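Local coordinates for protein acetylxylan esterase / glucomannan deacetylase (PDB 2W9X) that deacetylates acetylated plant cell wall polysaccharides, removing acetyl groups from birchwood xylan and, with a large preference, from glucomannan, at residues G149-V154 against A196-G201; I240-G245 against F289-S294. All coordinates share one frame; numbering follows the deposited sequence. Where two conformers were deposited one is given.

Contact 1 of 2, residues G149-V154 against A196-G201; sequences GDSFTV and ASSGFG
D150 and F200 meet where the D150 CB methylene lies 3.4 Å from F200 O. The D150 carboxylate receives F152 N at OD1 from above its plane, 40° out of it, a capping bond that starts helix 151-154; aspartate suits this N-cap because its short side chain folds back onto the backbone (chi1 55°). One water lies 2.6 Å from D150 OD2 and 2.8 Å from F200 O and can bridge carboxylate and carbonyl. The F200 ring has the S197 carbonyl carbon at its edge, in plane.

S197 N donates to G149 O at 3.1 Å, closing a parallel bridge between strand ends. Glycine at 149 leaves the space beside the strand to T153 OG1. A196 CB packs against both T153 CG2, 3.5 Å off, and V154 CG2 at 3.7 Å. Buried S197 O has no hydrogen-bond partner in the model.

S151, the inferred nucleophile, modelled in two conformers and third in the Gly-Asp-Ser sequence of GDSL hydrolases, is the first residue of the helix. Its OG sits beside the backbone N (chi1 -51°), 3.1 Å from S198 CB and close to G199 N. H336, inferred to increase the serine's nucleophilicity, lies against S151. Positive phi lets G199 take the third position of the type II turn S197-F200, and its N donates to a water, consistent with an oxyanion-hole role alongside N247. A glycerol, probably from the crystallisation liquor, hydrogen-bonds to S151 OG and G199 O.

S198 OG is hydrogen-bonded to E116 OE1, helix 246-249 packs on D150 and F152, helix 215-218 touches S197 and F200, and strand 144-149 runs between strands 191-196 and 239-243.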
ATOM      1  N   GLY B 149      -1.506 -11.723 -14.167  1.00 37.21           N
ATOM      2  CA  GLY B 149      -0.258 -11.200 -14.714  1.00 36.99           C
ATOM      3  C   GLY B 149       0.192 -11.707 -16.058  1.00 37.20           C
ATOM      4  O   GLY B 149      -0.614 -12.157 -16.868  1.00 37.00           O
ATOM      5  N   ASP B 150       1.501 -11.607 -16.271  1.00 37.61           N
ATOM      6  CA  ASP B 150       2.156 -11.850 -17.541  1.00 38.12           C
ATOM      7  C   ASP B 150       3.183 -12.965 -17.370  1.00 37.73           C
ATOM      8  O   ASP B 150       3.000 -13.809 -16.509  1.00 37.44           O
ATOM      9  CB  ASP B 150       2.803 -10.551 -18.082  1.00 38.99           C
ATOM     10  CG  ASP B 150       3.782  -9.892 -17.093  1.00 39.21           C
ATOM     11  OD1 ASP B 150       4.288 -10.564 -16.144  1.00 37.71           O
ATOM     12  OD2 ASP B 150       4.032  -8.660 -17.276  1.00 40.18           O
ATOM     13  N   SER B 151       4.247 -12.962 -18.179  1.00 37.71           N
ATOM     14  CA  SER B 151       5.309 -13.990 -18.138  0.50 38.10           C
ATOM     15  C   SER B 151       5.928 -14.176 -16.757  1.00 38.36           C
ATOM     16  O   SER B 151       6.237 -15.297 -16.348  1.00 37.61           O
ATOM     17  CB  SER B 151       6.440 -13.656 -19.112  0.50 37.89           C
ATOM     18  OG  SER B 151       5.945 -13.390 -20.405  0.50 37.47           O
ATOM     19  N   PHE B 152       6.144 -13.062 -16.057  1.00 38.41           N
ATOM     20  CA  PHE B 152       6.710 -13.132 -14.696  1.00 38.92           C
ATOM     21  C   PHE B 152       5.800 -13.947 -13.785  1.00 38.85           C
ATOM     22  O   PHE B 152       6.263 -14.792 -13.027  1.00 39.11           O
ATOM     23  CB  PHE B 152       6.891 -11.732 -14.098  1.00 39.42           C
ATOM     24  CG  PHE B 152       7.877 -10.860 -14.821  1.00 40.25           C
ATOM     25  CD1 PHE B 152       8.749 -11.374 -15.779  1.00 40.15           C
ATOM     26  CD2 PHE B 152       7.962  -9.501 -14.507  1.00 41.47           C
ATOM     27  CE1 PHE B 152       9.681 -10.538 -16.432  1.00 41.25           C
ATOM     28  CE2 PHE B 152       8.896  -8.662 -15.153  1.00 42.51           C
ATOM     29  CZ  PHE B 152       9.756  -9.186 -16.100  1.00 40.21           C
ATOM     30  N   THR B 153       4.489 -13.722 -13.880  1.00 38.85           N
ATOM     31  CA  THR B 153       3.529 -14.466 -13.046  1.00 38.13           C
ATOM     32  C   THR B 153       3.396 -15.948 -13.452  1.00 38.59           C
ATOM     33  O   THR B 153       3.284 -16.833 -12.578  1.00 38.95           O
ATOM     34  CB  THR B 153       2.140 -13.747 -13.023  1.00 37.86           C
ATOM     35  OG1 THR B 153       2.293 -12.438 -12.459  1.00 37.10           O
ATOM     36  CG2 THR B 153       1.140 -14.523 -12.208  1.00 36.61           C
ATOM     37  N   VAL B 154       3.412 -16.211 -14.759  1.00 38.23           N
ATOM     38  CA  VAL B 154       3.431 -17.582 -15.311  1.00 37.79           C
ATOM     39  C   VAL B 154       4.641 -18.406 -14.814  1.00 38.49           C
ATOM     40  O   VAL B 154       4.525 -19.609 -14.577  1.00 38.49           O
ATOM     41  CB  VAL B 154       3.481 -17.565 -16.865  1.00 37.71           C
ATOM     42  CG1 VAL B 154       3.733 -18.966 -17.434  1.00 36.66           C
ATOM     43  CG2 VAL B 154       2.198 -16.939 -17.489  1.00 35.66           C
ATOM     44  N   ALA B 196      -2.592 -15.721 -15.636  1.00 37.75           N
ATOM     45  CA  ALA B 196      -1.517 -15.001 -16.278  1.00 37.83           C
ATOM     46  C   ALA B 196      -1.260 -15.602 -17.652  1.00 37.79           C
ATOM     47  O   ALA B 196      -1.497 -16.774 -17.868  1.00 36.87           O
ATOM     48  CB  ALA B 196      -0.244 -15.085 -15.422  1.00 37.30           C
ATOM     49  N   SER B 197      -0.728 -14.795 -18.562  1.00 37.50           N
ATOM     50  CA  SER B 197      -0.403 -15.256 -19.897  1.00 37.33           C
ATOM     51  C   SER B 197       0.775 -14.436 -20.365  1.00 36.85           C
ATOM     52  O   SER B 197       0.773 -13.222 -20.191  1.00 36.11           O
ATOM     53  CB  SER B 197      -1.611 -15.040 -20.829  1.00 37.25           C
ATOM     54  OG  SER B 197      -1.401 -15.667 -22.078  1.00 38.50           O
ATOM     55  N   SER B 198       1.784 -15.101 -20.929  1.00 36.64           N
ATOM     56  CA  SER B 198       3.051 -14.459 -21.274  1.00 36.45           C
ATOM     57  C   SER B 198       2.939 -13.446 -22.408  1.00 36.55           C
ATOM     58  O   SER B 198       2.299 -13.712 -23.417  1.00 36.35           O
ATOM     59  CB  SER B 198       4.116 -15.508 -21.642  1.00 36.26           C
ATOM     60  OG  SER B 198       4.438 -16.333 -20.540  1.00 35.63           O
ATOM     61  N   GLY B 199       3.592 -12.296 -22.238  1.00 36.81           N
ATOM     62  CA  GLY B 199       3.638 -11.267 -23.279  1.00 36.90           C
ATOM     63  C   GLY B 199       2.555 -10.202 -23.176  1.00 36.84           C
ATOM     64  O   GLY B 199       2.594  -9.197 -23.899  1.00 36.53           O
ATOM     65  N   PHE B 200       1.603 -10.390 -22.264  1.00 37.07           N
ATOM     66  CA  PHE B 200       0.400  -9.536 -22.254  1.00 36.55           C
ATOM     67  C   PHE B 200       0.504  -8.372 -21.256  1.00 36.50           C
ATOM     68  O   PHE B 200       1.201  -8.464 -20.238  1.00 35.99           O
ATOM     69  CB  PHE B 200      -0.895 -10.355 -22.043  1.00 36.41           C
ATOM     70  CG  PHE B 200      -1.318 -11.164 -23.261  1.00 37.72           C
ATOM     71  CD1 PHE B 200      -2.083 -10.584 -24.270  1.00 36.56           C
ATOM     72  CD2 PHE B 200      -0.934 -12.516 -23.392  1.00 36.71           C
ATOM     73  CE1 PHE B 200      -2.468 -11.323 -25.407  1.00 37.16           C
ATOM     74  CE2 PHE B 200      -1.303 -13.263 -24.508  1.00 36.41           C
ATOM     75  CZ  PHE B 200      -2.081 -12.669 -25.522  1.00 37.06           C
ATOM     76  N   GLY B 201      -0.187  -7.278 -21.574  1.00 36.80           N
ATOM     77  CA  GLY B 201      -0.198  -6.086 -20.722  1.00 36.58           C
ATOM     78  C   GLY B 201      -1.613  -5.644 -20.373  1.00 36.48           C
ATOM     79  O   GLY B 201      -2.580  -6.318 -20.716  1.00 36.50           O
TER
HETATM   80  O   HOH W   1       2.689  -6.813 -18.587  1.00 22.03           O
HETATM   81  O   HOH W   2       5.400 -10.959 -20.189  1.00 38.79           O

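Contact 2 of 2, residues I240-G245 against F289-S294; sequences IVIGLG and FILMNS
I240 and F289 run alongside each other in the same direction, with I240 CD1 3.6 Å from F289 CE1. The phenyl group stands beside its own backbone N (chi1 -63°), which brings CD1 and CE1 alongside I240. On the same face I242 and L291 repeat the pattern, I242 CD1 reaching L291 CD2 at 4.1 Å. On the opposite face, where V241 and I290 project, V241 CG1 meets M292 SD at 4.0 Å, the fully extended methionine crossing the valine at a slant.

Beneath these side chains the backbones hold a parallel register. I240 O takes I290 N, I290 O takes I242 N at 2.9 Å, and I242 O takes M292 N with a nearly straight N-H...O of 174°. G243 CA closes to 3.2 Å from M292 O, and glycine suits the place because a side chain there would come tight against that oxygen.

Further out, Y273 and V277 of helix 262-283 cover I242, and L280 covers F289; this helix forms the crossover between the two strands. V305 and V308 of helix 300-314 cover L291, while I323 and F325 of strand 320-325 flank I290 and M292.

Beta-branched and long apolar residues suit such a sheet interior: apolar side chains line both faces, and the backbone polar groups are satisfied by each other and by the flanking strands.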
ATOM      1  N   ILE B 240      -5.834 -10.225  -4.157  1.00 35.64           N
ATOM      2  CA  ILE B 240      -5.586 -10.265  -5.598  1.00 36.01           C
ATOM      3  C   ILE B 240      -4.294  -9.507  -5.944  1.00 36.16           C
ATOM      4  O   ILE B 240      -4.179  -8.304  -5.671  1.00 36.36           O
ATOM      5  CB  ILE B 240      -6.779  -9.704  -6.413  1.00 35.99           C
ATOM      6  CG1 ILE B 240      -8.073 -10.456  -6.061  1.00 36.05           C
ATOM      7  CG2 ILE B 240      -6.464  -9.776  -7.903  1.00 34.44           C
ATOM      8  CD1 ILE B 240      -9.375  -9.918  -6.748  1.00 36.25           C
ATOM      9  N   VAL B 241      -3.337 -10.220  -6.531  1.00 35.63           N
ATOM     10  CA  VAL B 241      -2.034  -9.659  -6.864  1.00 35.99           C
ATOM     11  C   VAL B 241      -1.955  -9.534  -8.378  1.00 36.20           C
ATOM     12  O   VAL B 241      -2.022 -10.535  -9.105  1.00 37.41           O
ATOM     13  CB  VAL B 241      -0.869 -10.536  -6.320  1.00 35.63           C
ATOM     14  CG1 VAL B 241       0.512  -9.914  -6.662  1.00 33.86           C
ATOM     15  CG2 VAL B 241      -1.018 -10.728  -4.816  1.00 34.86           C
ATOM     16  N   ILE B 242      -1.826  -8.302  -8.843  1.00 36.07           N
ATOM     17  CA  ILE B 242      -1.789  -8.030 -10.275  1.00 35.95           C
ATOM     18  C   ILE B 242      -0.400  -7.508 -10.627  1.00 36.29           C
ATOM     19  O   ILE B 242       0.062  -6.527 -10.062  1.00 36.62           O
ATOM     20  CB  ILE B 242      -2.880  -7.014 -10.721  1.00 36.27           C
ATOM     21  CG1 ILE B 242      -4.248  -7.412 -10.145  1.00 35.50           C
ATOM     22  CG2 ILE B 242      -2.896  -6.915 -12.281  1.00 34.59           C
ATOM     23  CD1 ILE B 242      -5.388  -6.367 -10.344  1.00 35.25           C
ATOM     24  N   GLY B 243       0.263  -8.173 -11.558  1.00 36.62           N
ATOM     25  CA  GLY B 243       1.582  -7.722 -12.032  1.00 37.47           C
ATOM     26  C   GLY B 243       1.489  -7.552 -13.538  1.00 37.73           C
ATOM     27  O   GLY B 243       1.672  -8.520 -14.268  1.00 38.66           O
ATOM     28  N   LEU B 244       1.201  -6.330 -14.000  1.00 37.20           N
ATOM     29  CA  LEU B 244       1.041  -6.049 -15.430  1.00 37.14           C
ATOM     30  C   LEU B 244       1.559  -4.642 -15.736  1.00 37.37           C
ATOM     31  O   LEU B 244       1.364  -3.715 -14.937  1.00 38.17           O
ATOM     32  CB  LEU B 244      -0.454  -6.176 -15.842  1.00 36.60           C
ATOM     33  CG  LEU B 244      -1.108  -7.573 -15.909  1.00 35.56           C
ATOM     34  CD1 LEU B 244      -2.661  -7.504 -16.090  1.00 34.91           C
ATOM     35  CD2 LEU B 244      -0.478  -8.398 -17.045  1.00 35.58           C
ATOM     36  N   GLY B 245       2.186  -4.470 -16.893  1.00 36.33           N
ATOM     37  CA  GLY B 245       2.762  -3.181 -17.264  1.00 35.72           C
ATOM     38  C   GLY B 245       4.156  -3.281 -17.876  1.00 36.48           C
ATOM     39  O   GLY B 245       4.582  -2.376 -18.596  1.00 36.61           O
ATOM     40  N   PHE B 289      -6.168  -5.542  -2.919  1.00 37.87           N
ATOM     41  CA  PHE B 289      -5.389  -5.582  -4.152  1.00 37.27           C
ATOM     42  C   PHE B 289      -3.933  -5.179  -3.915  1.00 37.16           C
ATOM     43  O   PHE B 289      -3.646  -4.251  -3.156  1.00 36.50           O
ATOM     44  CB  PHE B 289      -6.012  -4.658  -5.216  1.00 36.65           C
ATOM     45  CG  PHE B 289      -7.403  -5.071  -5.653  1.00 37.27           C
ATOM     46  CD1 PHE B 289      -7.581  -5.977  -6.683  1.00 36.51           C
ATOM     47  CD2 PHE B 289      -8.537  -4.543  -5.023  1.00 37.05           C
ATOM     48  CE1 PHE B 289      -8.877  -6.354  -7.083  1.00 34.87           C
ATOM     49  CE2 PHE B 289      -9.819  -4.901  -5.422  1.00 37.43           C
ATOM     50  CZ  PHE B 289      -9.989  -5.813  -6.447  1.00 36.41           C
ATOM     51  N   ILE B 290      -3.024  -5.894  -4.568  1.00 37.47           N
ATOM     52  CA  ILE B 290      -1.602  -5.547  -4.545  1.00 37.21           C
ATOM     53  C   ILE B 290      -1.116  -5.420  -5.979  1.00 36.64           C
ATOM     54  O   ILE B 290      -1.142  -6.380  -6.734  1.00 36.66           O
ATOM     55  CB  ILE B 290      -0.760  -6.574  -3.769  1.00 37.27           C
ATOM     56  CG1 ILE B 290      -1.214  -6.644  -2.299  1.00 38.02           C
ATOM     57  CG2 ILE B 290       0.746  -6.218  -3.844  1.00 36.93           C
ATOM     58  CD1 ILE B 290      -0.535  -7.730  -1.485  1.00 38.47           C
ATOM     59  N   LEU B 291      -0.658  -4.227  -6.341  1.00 35.33           N
ATOM     60  CA  LEU B 291      -0.186  -3.984  -7.695  1.00 35.35           C
ATOM     61  C   LEU B 291       1.329  -4.044  -7.678  1.00 35.95           C
ATOM     62  O   LEU B 291       1.979  -3.220  -7.035  1.00 35.94           O
ATOM     63  CB  LEU B 291      -0.709  -2.634  -8.216  1.00 34.48           C
ATOM     64  CG  LEU B 291      -2.217  -2.395  -8.028  1.00 33.56           C
ATOM     65  CD1 LEU B 291      -2.680  -1.216  -8.908  1.00 31.96           C
ATOM     66  CD2 LEU B 291      -3.086  -3.654  -8.328  1.00 32.95           C
ATOM     67  N   MET B 292       1.869  -5.057  -8.343  1.00 36.44           N
ATOM     68  CA  MET B 292       3.265  -5.462  -8.177  1.00 38.76           C
ATOM     69  C   MET B 292       4.047  -5.300  -9.483  1.00 38.67           C
ATOM     70  O   MET B 292       3.646  -5.844 -10.505  1.00 39.10           O
ATOM     71  CB  MET B 292       3.273  -6.923  -7.707  1.00 38.97           C
ATOM     72  CG  MET B 292       4.639  -7.547  -7.521  1.00 41.26           C
ATOM     73  SD  MET B 292       4.390  -9.108  -6.668  1.00 42.23           S
ATOM     74  CE  MET B 292       6.080  -9.689  -6.647  1.00 41.15           C
ATOM     75  N   ASN B 293       5.137  -4.522  -9.462  1.00 38.11           N
ATOM     76  CA  ASN B 293       5.939  -4.281 -10.662  1.00 38.55           C
ATOM     77  C   ASN B 293       7.435  -4.149 -10.364  1.00 38.05           C
ATOM     78  O   ASN B 293       7.852  -4.037  -9.214  1.00 38.62           O
ATOM     79  CB  ASN B 293       5.460  -3.056 -11.487  1.00 38.02           C
ATOM     80  CG  ASN B 293       4.029  -3.198 -11.989  1.00 42.35           C
ATOM     81  OD1 ASN B 293       3.780  -3.583 -13.156  1.00 44.97           O
ATOM     82  ND2 ASN B 293       3.074  -2.865 -11.122  1.00 41.45           N
ATOM     83  N   SER B 294       8.228  -4.179 -11.430  1.00 37.92           N
ATOM     84  CA  SER B 294       9.691  -4.097 -11.345  1.00 37.85           C
ATOM     85  C   SER B 294      10.130  -2.646 -11.221  1.00 38.47           C
ATOM     86  O   SER B 294       9.321  -1.701 -11.439  1.00 37.97           O
ATOM     87  CB  SER B 294      10.310  -4.654 -12.625  1.00 37.09           C
ATOM     88  OG  SER B 294      10.086  -3.714 -13.674  1.00 37.70           O
TER

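Both contacts belong to one five-stranded parallel sheet of the SGNH-type hydrolase domain and both are largely buried, but contact 2 is almost wholly so, whereas S198, G199 and F200 of contact 1 are partly exposed. Contact 2 is regular sheet core, apolar on both faces and joined by three repeating backbone bonds. Contact 1 lies at the ends of its strands, where a single inter-segment backbone bond gives way to a turn, a helix cap, waters and hydroxyls lining the catalytic pocket. They touch through L244, which follows strand 239-243: its CD2 packs 3.5 Å from G149 C and 3.6 Å from F200 O, placing an apolar side chain directly against the backbone of contact 1.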